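Local coordinates for protein peptidoglycan D,D-transpeptidase FtsI (Yersinia pestis, PDB 6SYN) that probably cross-links peptidoglycan during septum formation as a class B penicillin-binding protein with D,D-transpeptidase activity, at residues M239-R242 and A243-D246; D323-R327 and F328-K332; L371-A374 and R375-T379. All coordinates share one frame; numbering follows the deposited sequence.

Contact 1 of 3, residues M239-R242 and A243-D246; sequences MRNR and AITD
Arg240 and Arg242 close on the carboxylate of Asp246, each taking a different oxygen. NH2 of Arg240 donates to OD1 of Asp246 at 2.8 Å along a nearly straight N-H line (168°). It reaches that oxygen from above the carboxylate plane, and the two side chains meet at about a right angle, their flat groups turned 65° apart. Arg242 approaches differently: NH1 of Arg242 donates to OD2 of Asp246 at 3.0 Å, on the syn lone pair of that oxygen, although the planes are inclined by 72°. The guanidinium groups themselves overlap, NH1 of Arg240 standing 3.6 Å above the plane of Arg242 and over its centre; the shared carboxylate probably offsets the like charges brought together by this overlap.

Arg240 NH2 also donates to OG1 of Thr245 at 3.1 Å, in the guanidinium plane; with the bond to Asp246 this would help fix the rotation of the group. The hydroxyl in turn donates weakly to the backbone O of Asn241. Asn241 is the N-cap of helix 242-245. With CG anti to the backbone N, OD1 of Asn241 reaches Ala243 N at 3.3 Å, while ND2 of Asn222 binds this oxygen as well. The CB of Asn241 packs across CG1 of Ile244 at 3.8 Å, their side chains roughly perpendicular.

Two cations on one carboxylate, both oxygens engaged, would probably favour ionised Asp246 despite its burial. Because Arg240 precedes the helix, Arg242 opens it and Asp246 follows its last residue, the salt-bridge network links the start of this short helix to its end.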
loop_
_atom_site.group_PDB
_atom_site.type_symbol
_atom_site.label_atom_id
_atom_site.label_comp_id
_atom_site.label_asym_id
_atom_site.label_seq_id
_atom_site.Cartn_x
_atom_site.Cartn_y
_atom_site.Cartn_z
ATOM N N MET A 239 2.176 11.734 4.924
ATOM C CA MET A 239 1.544 12.159 3.645
ATOM C C MET A 239 2.207 11.428 2.470
ATOM O O MET A 239 1.686 11.538 1.337
ATOM C CB MET A 239 1.702 13.670 3.461
ATOM C CG MET A 239 1.016 14.216 2.234
ATOM S SD MET A 239 0.555 15.949 2.462
ATOM C CE MET A 239 0.528 16.489 0.754
ATOM N N ARG A 240 3.320 10.732 2.734
ATOM C CA ARG A 240 4.020 9.857 1.760
ATOM C C ARG A 240 3.224 8.557 1.612
ATOM O O ARG A 240 2.682 8.059 2.623
ATOM C CB ARG A 240 5.467 9.593 2.191
ATOM C CG ARG A 240 5.630 8.576 3.313
ATOM C CD ARG A 240 7.079 8.357 3.713
ATOM N NE ARG A 240 7.177 7.905 5.095
ATOM C CZ ARG A 240 7.122 6.639 5.510
ATOM N NH1 ARG A 240 7.213 6.376 6.805
ATOM N NH2 ARG A 240 6.983 5.643 4.650
ATOM N N ASN A 241 3.157 8.049 0.382
ATOM C CA ASN A 241 2.461 6.794 0.007
ATOM C C ASN A 241 3.339 5.619 0.445
ATOM O O ASN A 241 4.272 5.269 -0.311
ATOM C CB ASN A 241 2.166 6.786 -1.495
ATOM C CG ASN A 241 1.346 5.599 -1.955
ATOM O OD1 ASN A 241 1.108 4.666 -1.192
ATOM N ND2 ASN A 241 0.913 5.629 -3.205
ATOM N N ARG A 242 3.063 5.044 1.620
ATOM C CA ARG A 242 3.888 3.962 2.227
ATOM C C ARG A 242 4.023 2.774 1.262
ATOM O O ARG A 242 5.067 2.116 1.308
ATOM C CB ARG A 242 3.293 3.516 3.565
ATOM C CG ARG A 242 3.480 4.522 4.694
ATOM C CD ARG A 242 2.988 3.996 6.030
ATOM N NE ARG A 242 3.405 4.811 7.169
ATOM C CZ ARG A 242 4.318 4.463 8.078
ATOM N NH1 ARG A 242 4.940 3.296 8.006
ATOM N NH2 ARG A 242 4.599 5.287 9.072
ATOM N N ALA A 243 3.027 2.531 0.403
ATOM C CA ALA A 243 2.984 1.392 -0.548
ATOM C C ALA A 243 4.156 1.451 -1.539
ATOM O O ALA A 243 4.553 0.374 -2.034
ATOM C CB ALA A 243 1.660 1.368 -1.271
ATOM N N ILE A 244 4.689 2.651 -1.815
ATOM C CA ILE A 244 5.843 2.856 -2.743
ATOM C C ILE A 244 7.079 3.389 -1.996
ATOM O O ILE A 244 8.151 3.431 -2.637
ATOM C CB ILE A 244 5.459 3.763 -3.938
ATOM C CG1 ILE A 244 4.851 5.104 -3.512
ATOM C CG2 ILE A 244 4.547 3.013 -4.898
ATOM C CD1 ILE A 244 4.923 6.178 -4.580
ATOM N N THR A 245 6.985 3.773 -0.714
ATOM C CA THR A 245 8.132 4.399 0.006
ATOM C C THR A 245 8.605 3.523 1.175
ATOM O O THR A 245 9.831 3.391 1.333
ATOM C CB THR A 245 7.836 5.843 0.441
ATOM O OG1 THR A 245 6.904 5.821 1.521
ATOM C CG2 THR A 245 7.299 6.703 -0.682
ATOM N N ASP A 246 7.710 2.969 1.993
ATOM C CA ASP A 246 8.130 1.935 2.973
ATOM C C ASP A 246 8.829 0.831 2.178
ATOM O O ASP A 246 8.196 0.290 1.246
ATOM C CB ASP A 246 6.963 1.324 3.756
ATOM C CG ASP A 246 6.483 2.114 4.962
ATOM O OD1 ASP A 246 7.227 3.003 5.438
ATOM O OD2 ASP A 246 5.373 1.810 5.434
#

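Contact 2 of 3, residues D323-R327 and F328-K332; sequences DTYSR and FGFGK
Tyr325 and Phe330 meet where helix 319-327 ends, and the carbonyl of the tyrosine organises the exit. Phe330 N binds Tyr325 O at 2.9 Å, the six-to-one bond of the helix end. Gly329 N lies 2.8 Å from Ser326 O, a weak bond, and has a second weak interaction with Tyr325 O. One residue earlier, Phe328 N keeps the helical pattern by donating to Thr324 O at 2.9 Å. Ser326 O gains another donor: the extended chain of Lys332 runs back along the helix end and sets NZ 2.9 Å from this oxygen, well above the carbonyl plane (58° out of it). The ammonium thus covers a carbonyl of the last turn, where the helix dipole should favour a positive charge.

Polar side-chain atoms find partners farther off. Thr324 OG1 bonds Thr261 OG1, Tyr325 OH bonds Phe360 O, and Arg327 NE bonds Ile403 O. Ser326 OG turns back within its own helix to Val322 O.

Packing fills in round these bonds. CG2 of Thr324 lies 3.8 Å from CD1 of Phe328, the side chains side by side and pointing the same way. Separately, Thr324 O sits in the plane of the Phe328 ring at its edge. CB of Tyr325 approaches CD2 of Phe330 at 3.9 Å. Phe328 and Phe330 pack on Val376 of helix 370-381, and Phe328 and Tyr325 touch helix 255-264.

Gly329, with phi 108°, is the first residue to leave helical angles. Its positive phi, with the bonds Phe330 N to Tyr325 O and Gly329 N to Ser326 O (five-to-two, weak), defines a Schellman motif, which runs into a type II beta turn from Gly329 to Lys332.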
loop_
_atom_site.group_PDB
_atom_site.type_symbol
_atom_site.label_atom_id
_atom_site.label_comp_id
_atom_site.label_asym_id
_atom_site.label_seq_id
_atom_site.Cartn_x
_atom_site.Cartn_y
_atom_site.Cartn_z
ATOM N N ASP A 323 18.323 -15.209 -8.361
ATOM C CA ASP A 323 17.767 -15.166 -9.740
ATOM C C ASP A 323 16.230 -15.172 -9.699
ATOM O O ASP A 323 15.625 -14.373 -10.430
ATOM C CB ASP A 323 18.290 -16.314 -10.605
ATOM C CG ASP A 323 18.209 -15.988 -12.084
ATOM O OD1 ASP A 323 18.982 -15.104 -12.524
ATOM O OD2 ASP A 323 17.352 -16.587 -12.774
ATOM N N THR A 324 15.609 -16.032 -8.889
ATOM C CA THR A 324 14.131 -16.190 -8.858
ATOM C C THR A 324 13.472 -14.932 -8.276
ATOM O O THR A 324 12.455 -14.501 -8.846
ATOM C CB THR A 324 13.698 -17.455 -8.110
ATOM O OG1 THR A 324 14.265 -18.588 -8.771
ATOM C CG2 THR A 324 12.191 -17.595 -8.060
ATOM N N TYR A 325 13.998 -14.365 -7.187
ATOM C CA TYR A 325 13.416 -13.152 -6.556
ATOM C C TYR A 325 13.522 -11.985 -7.544
ATOM O O TYR A 325 12.549 -11.204 -7.642
ATOM C CB TYR A 325 14.110 -12.794 -5.241
ATOM C CG TYR A 325 13.939 -13.758 -4.096
ATOM C CD1 TYR A 325 13.393 -15.020 -4.257
ATOM C CD2 TYR A 325 14.394 -13.416 -2.837
ATOM C CE1 TYR A 325 13.278 -15.900 -3.192
ATOM C CE2 TYR A 325 14.286 -14.278 -1.761
ATOM C CZ TYR A 325 13.729 -15.528 -1.938
ATOM O OH TYR A 325 13.637 -16.373 -0.872
ATOM N N SER A 326 14.668 -11.878 -8.233
ATOM C CA SER A 326 14.915 -10.934 -9.358
ATOM C C SER A 326 13.883 -11.168 -10.461
ATOM O O SER A 326 13.206 -10.208 -10.842
ATOM C CB SER A 326 16.315 -11.063 -9.913
ATOM O OG SER A 326 17.247 -10.327 -9.136
ATOM N N ARG A 327 13.780 -12.407 -10.949
ATOM C CA ARG A 327 12.812 -12.817 -12.004
ATOM C C ARG A 327 11.398 -12.359 -11.615
ATOM O O ARG A 327 10.654 -11.942 -12.522
ATOM C CB ARG A 327 12.850 -14.332 -12.236
ATOM C CG ARG A 327 13.953 -14.792 -13.179
ATOM C CD ARG A 327 13.941 -16.291 -13.426
ATOM N NE ARG A 327 13.487 -16.623 -14.772
ATOM C CZ ARG A 327 14.202 -16.454 -15.889
ATOM N NH1 ARG A 327 13.682 -16.781 -17.062
ATOM N NH2 ARG A 327 15.426 -15.951 -15.836
ATOM N N PHE A 328 11.050 -12.418 -10.324
ATOM C CA PHE A 328 9.711 -12.045 -9.792
ATOM C C PHE A 328 9.628 -10.534 -9.549
ATOM O O PHE A 328 8.513 -10.035 -9.303
ATOM C CB PHE A 328 9.371 -12.865 -8.544
ATOM C CG PHE A 328 8.619 -14.136 -8.846
ATOM C CD1 PHE A 328 9.291 -15.322 -9.097
ATOM C CD2 PHE A 328 7.235 -14.138 -8.922
ATOM C CE1 PHE A 328 8.591 -16.486 -9.386
ATOM C CE2 PHE A 328 6.536 -15.303 -9.210
ATOM C CZ PHE A 328 7.217 -16.477 -9.440
ATOM N N GLY A 329 10.765 -9.837 -9.610
ATOM C CA GLY A 329 10.823 -8.365 -9.695
ATOM C C GLY A 329 11.300 -7.695 -8.416
ATOM O O GLY A 329 11.181 -6.462 -8.339
ATOM N N PHE A 330 11.816 -8.445 -7.439
ATOM C CA PHE A 330 12.551 -7.858 -6.288
ATOM C C PHE A 330 13.813 -7.175 -6.839
ATOM O O PHE A 330 14.405 -7.683 -7.822
ATOM C CB PHE A 330 12.827 -8.906 -5.202
ATOM C CG PHE A 330 11.681 -9.202 -4.258
ATOM C CD1 PHE A 330 10.515 -8.446 -4.257
ATOM C CD2 PHE A 330 11.781 -10.235 -3.337
ATOM C CE1 PHE A 330 9.479 -8.726 -3.378
ATOM C CE2 PHE A 330 10.747 -10.509 -2.452
ATOM C CZ PHE A 330 9.599 -9.751 -2.470
ATOM N N GLY A 331 14.163 -6.016 -6.270
ATOM C CA GLY A 331 15.334 -5.204 -6.660
ATOM C C GLY A 331 15.117 -4.442 -7.958
ATOM O O GLY A 331 16.110 -3.976 -8.546
ATOM N N LYS A 332 13.868 -4.292 -8.397
ATOM C CA LYS A 332 13.541 -3.701 -9.717
ATOM C C LYS A 332 12.482 -2.614 -9.548
ATOM O O LYS A 332 11.511 -2.840 -8.801
ATOM C CB LYS A 332 13.028 -4.783 -10.667
ATOM C CG LYS A 332 14.084 -5.730 -11.218
ATOM C CD LYS A 332 13.471 -6.823 -12.060
ATOM C CE LYS A 332 14.470 -7.863 -12.516
ATOM N NZ LYS A 332 13.819 -8.928 -13.318
#

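Contact 3 of 3, residues L371-A374 and R375-T379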
loop_
_atom_site.group_PDB
_atom_site.type_symbol
_atom_site.label_atom_id
_atom_site.label_comp_id
_atom_site.label_asym_id
_atom_site.label_seq_id
_atom_site.Cartn_x
_atom_site.Cartn_y
_atom_site.Cartn_z
ATOM N N LEU A 371 4.097 -2.622 -2.869
ATOM C CA LEU A 371 3.761 -2.671 -4.317
ATOM C C LEU A 371 4.621 -3.737 -5.011
ATOM O O LEU A 371 4.072 -4.476 -5.870
ATOM C CB LEU A 371 3.962 -1.291 -4.952
ATOM C CG LEU A 371 3.684 -1.229 -6.456
ATOM C CD1 LEU A 371 2.266 -1.690 -6.774
ATOM C CD2 LEU A 371 3.930 0.166 -7.011
ATOM N N GLN A 372 5.908 -3.825 -4.656
ATOM C CA GLN A 372 6.851 -4.816 -5.238
ATOM C C GLN A 372 6.362 -6.227 -4.899
ATOM O O GLN A 372 6.410 -7.103 -5.789
ATOM C CB GLN A 372 8.274 -4.574 -4.738
ATOM C CG GLN A 372 9.055 -3.590 -5.594
ATOM C CD GLN A 372 10.492 -3.493 -5.150
ATOM O OE1 GLN A 372 10.780 -3.441 -3.957
ATOM N NE2 GLN A 372 11.403 -3.473 -6.112
ATOM N N LEU A 373 5.881 -6.416 -3.667
ATOM C CA LEU A 373 5.378 -7.717 -3.145
ATOM C C LEU A 373 4.071 -8.099 -3.858
ATOM O O LEU A 373 3.866 -9.300 -4.100
ATOM C CB LEU A 373 5.188 -7.604 -1.628
ATOM C CG LEU A 373 4.804 -8.899 -0.910
ATOM C CD1 LEU A 373 5.848 -9.983 -1.134
ATOM C CD2 LEU A 373 4.611 -8.659 0.583
ATOM N N ALA A 374 3.225 -7.114 -4.174
ATOM C CA ALA A 374 1.942 -7.311 -4.886
ATOM C C ALA A 374 2.230 -7.851 -6.287
ATOM O O ALA A 374 1.511 -8.762 -6.732
ATOM C CB ALA A 374 1.166 -6.020 -4.943
ATOM N N ARG A 375 3.267 -7.320 -6.939
ATOM C CA ARG A 375 3.671 -7.739 -8.304
ATOM C C ARG A 375 4.203 -9.180 -8.266
ATOM O O ARG A 375 3.904 -9.926 -9.216
ATOM C CB ARG A 375 4.690 -6.763 -8.888
ATOM C CG ARG A 375 4.944 -6.981 -10.374
ATOM C CD ARG A 375 6.068 -6.131 -10.927
ATOM N NE ARG A 375 7.216 -6.097 -10.035
ATOM C CZ ARG A 375 8.126 -5.132 -10.005
ATOM N NH1 ARG A 375 8.044 -4.103 -10.832
ATOM N NH2 ARG A 375 9.125 -5.203 -9.142
ATOM N N VAL A 376 4.947 -9.568 -7.226
ATOM C CA VAL A 376 5.388 -10.982 -7.035
ATOM C C VAL A 376 4.140 -11.879 -7.080
ATOM O O VAL A 376 4.113 -12.833 -7.875
ATOM C CB VAL A 376 6.199 -11.177 -5.736
ATOM C CG1 VAL A 376 6.385 -12.648 -5.396
ATOM C CG2 VAL A 376 7.551 -10.482 -5.803
ATOM N N TYR A 377 3.118 -11.552 -6.292
ATOM C CA TYR A 377 1.899 -12.383 -6.123
ATOM C C TYR A 377 1.021 -12.287 -7.382
ATOM O O TYR A 377 0.350 -13.296 -7.694
ATOM C CB TYR A 377 1.247 -12.056 -4.775
ATOM C CG TYR A 377 1.923 -12.801 -3.654
ATOM C CD1 TYR A 377 3.132 -12.369 -3.132
ATOM C CD2 TYR A 377 1.420 -14.009 -3.201
ATOM C CE1 TYR A 377 3.787 -13.076 -2.139
ATOM C CE2 TYR A 377 2.065 -14.735 -2.215
ATOM C CZ TYR A 377 3.251 -14.265 -1.679
ATOM O OH TYR A 377 3.888 -14.986 -0.711
ATOM N N ALA A 378 1.059 -11.157 -8.102
ATOM C CA ALA A 378 0.405 -10.962 -9.420
ATOM C C ALA A 378 1.067 -11.862 -10.476
ATOM O O ALA A 378 0.355 -12.318 -11.404
ATOM C CB ALA A 378 0.471 -9.512 -9.827
ATOM N N THR A 379 2.374 -12.108 -10.331
ATOM C CA THR A 379 3.195 -12.981 -11.212
ATOM C C THR A 379 2.945 -14.456 -10.854
ATOM O O THR A 379 2.832 -15.277 -11.799
ATOM C CB THR A 379 4.668 -12.564 -11.136
ATOM O OG1 THR A 379 4.692 -11.154 -11.364
ATOM C CG2 THR A 379 5.548 -13.268 -12.144
HETATM O O HOH W 1 8.032 -7.629 -7.907
#
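Gln372 and Arg375 are joined by a water that donates to Gln372 O at 2.7 Å and accepts from NE of Arg375, also at 2.7 Å. The water lies at the edge of the guanidinium, in its plane. The bend of the arginine at chi3 (43°) turns the guanidinium back toward Gln372, so that NE faces the bridging water. Gln372 O also takes the helical bond from Val376 N. Three further bonds of the same i to i+4 kind, Leu371 to Arg375, Leu373 to Tyr377 and Ala374 to Ala378, run through the segment, with Ala378 N 2.8 Å from Ala374 O. Just beyond, Arg375 O is gripped twice: by Thr379 N at 2.9 Å, and by OG1 of Thr379 at 2.6 Å, from opposite faces of the carbonyl plane.

Outward from these bonds, the side chains of Gln372 and Arg375 run side by side, CG of Gln372 3.9 Å from NH2 of Arg375, their amide and guanidinium planes 60° apart. NE2 of Gln372 bonds Lys332 O, and NH1 of Arg375 bonds Ala333 O, so the pair faces the loop after helix 319-327. On another side of the helix, CD1 of Leu373 packs alongside the ring of Tyr377, 3.9 Å from CE1 of Tyr377. Leu373 O meets the edge of this ring in its plane, 3.3 Å from CD1 of Tyr377.

The side chains of this helix face different neighbours: Ala374 and Ala378 rest on strands 204-211 and 471-478 of the antiparallel sheet, while OH of Tyr377 bonds the carbonyl of Thr253, next to the ligand-pocket residue Ser252, just before helix 255-264.

Overall arrangement
From the N terminus the contacts come in series, each within a continuous piece of chain; none encloses a long loop, and none nests in or crosses another. Contact 1 lies at the short helix 242-245 after strand 217-223, contact 2 closes the turn after helix 319-327, and contact 3 spans most of helix 370-381. Contact 3 is the link: Leu371 N probably bonds Ala243 O of contact 1, and residues 328-332 of contact 2 touch the helix. Contacts 1 and 2 do not touch, their nearest atoms being about 9 Å apart. Contact 1 and helix 370-381 both lie on the antiparallel sheet of the transpeptidase domain, and the helix ties the turn of contact 2 to it.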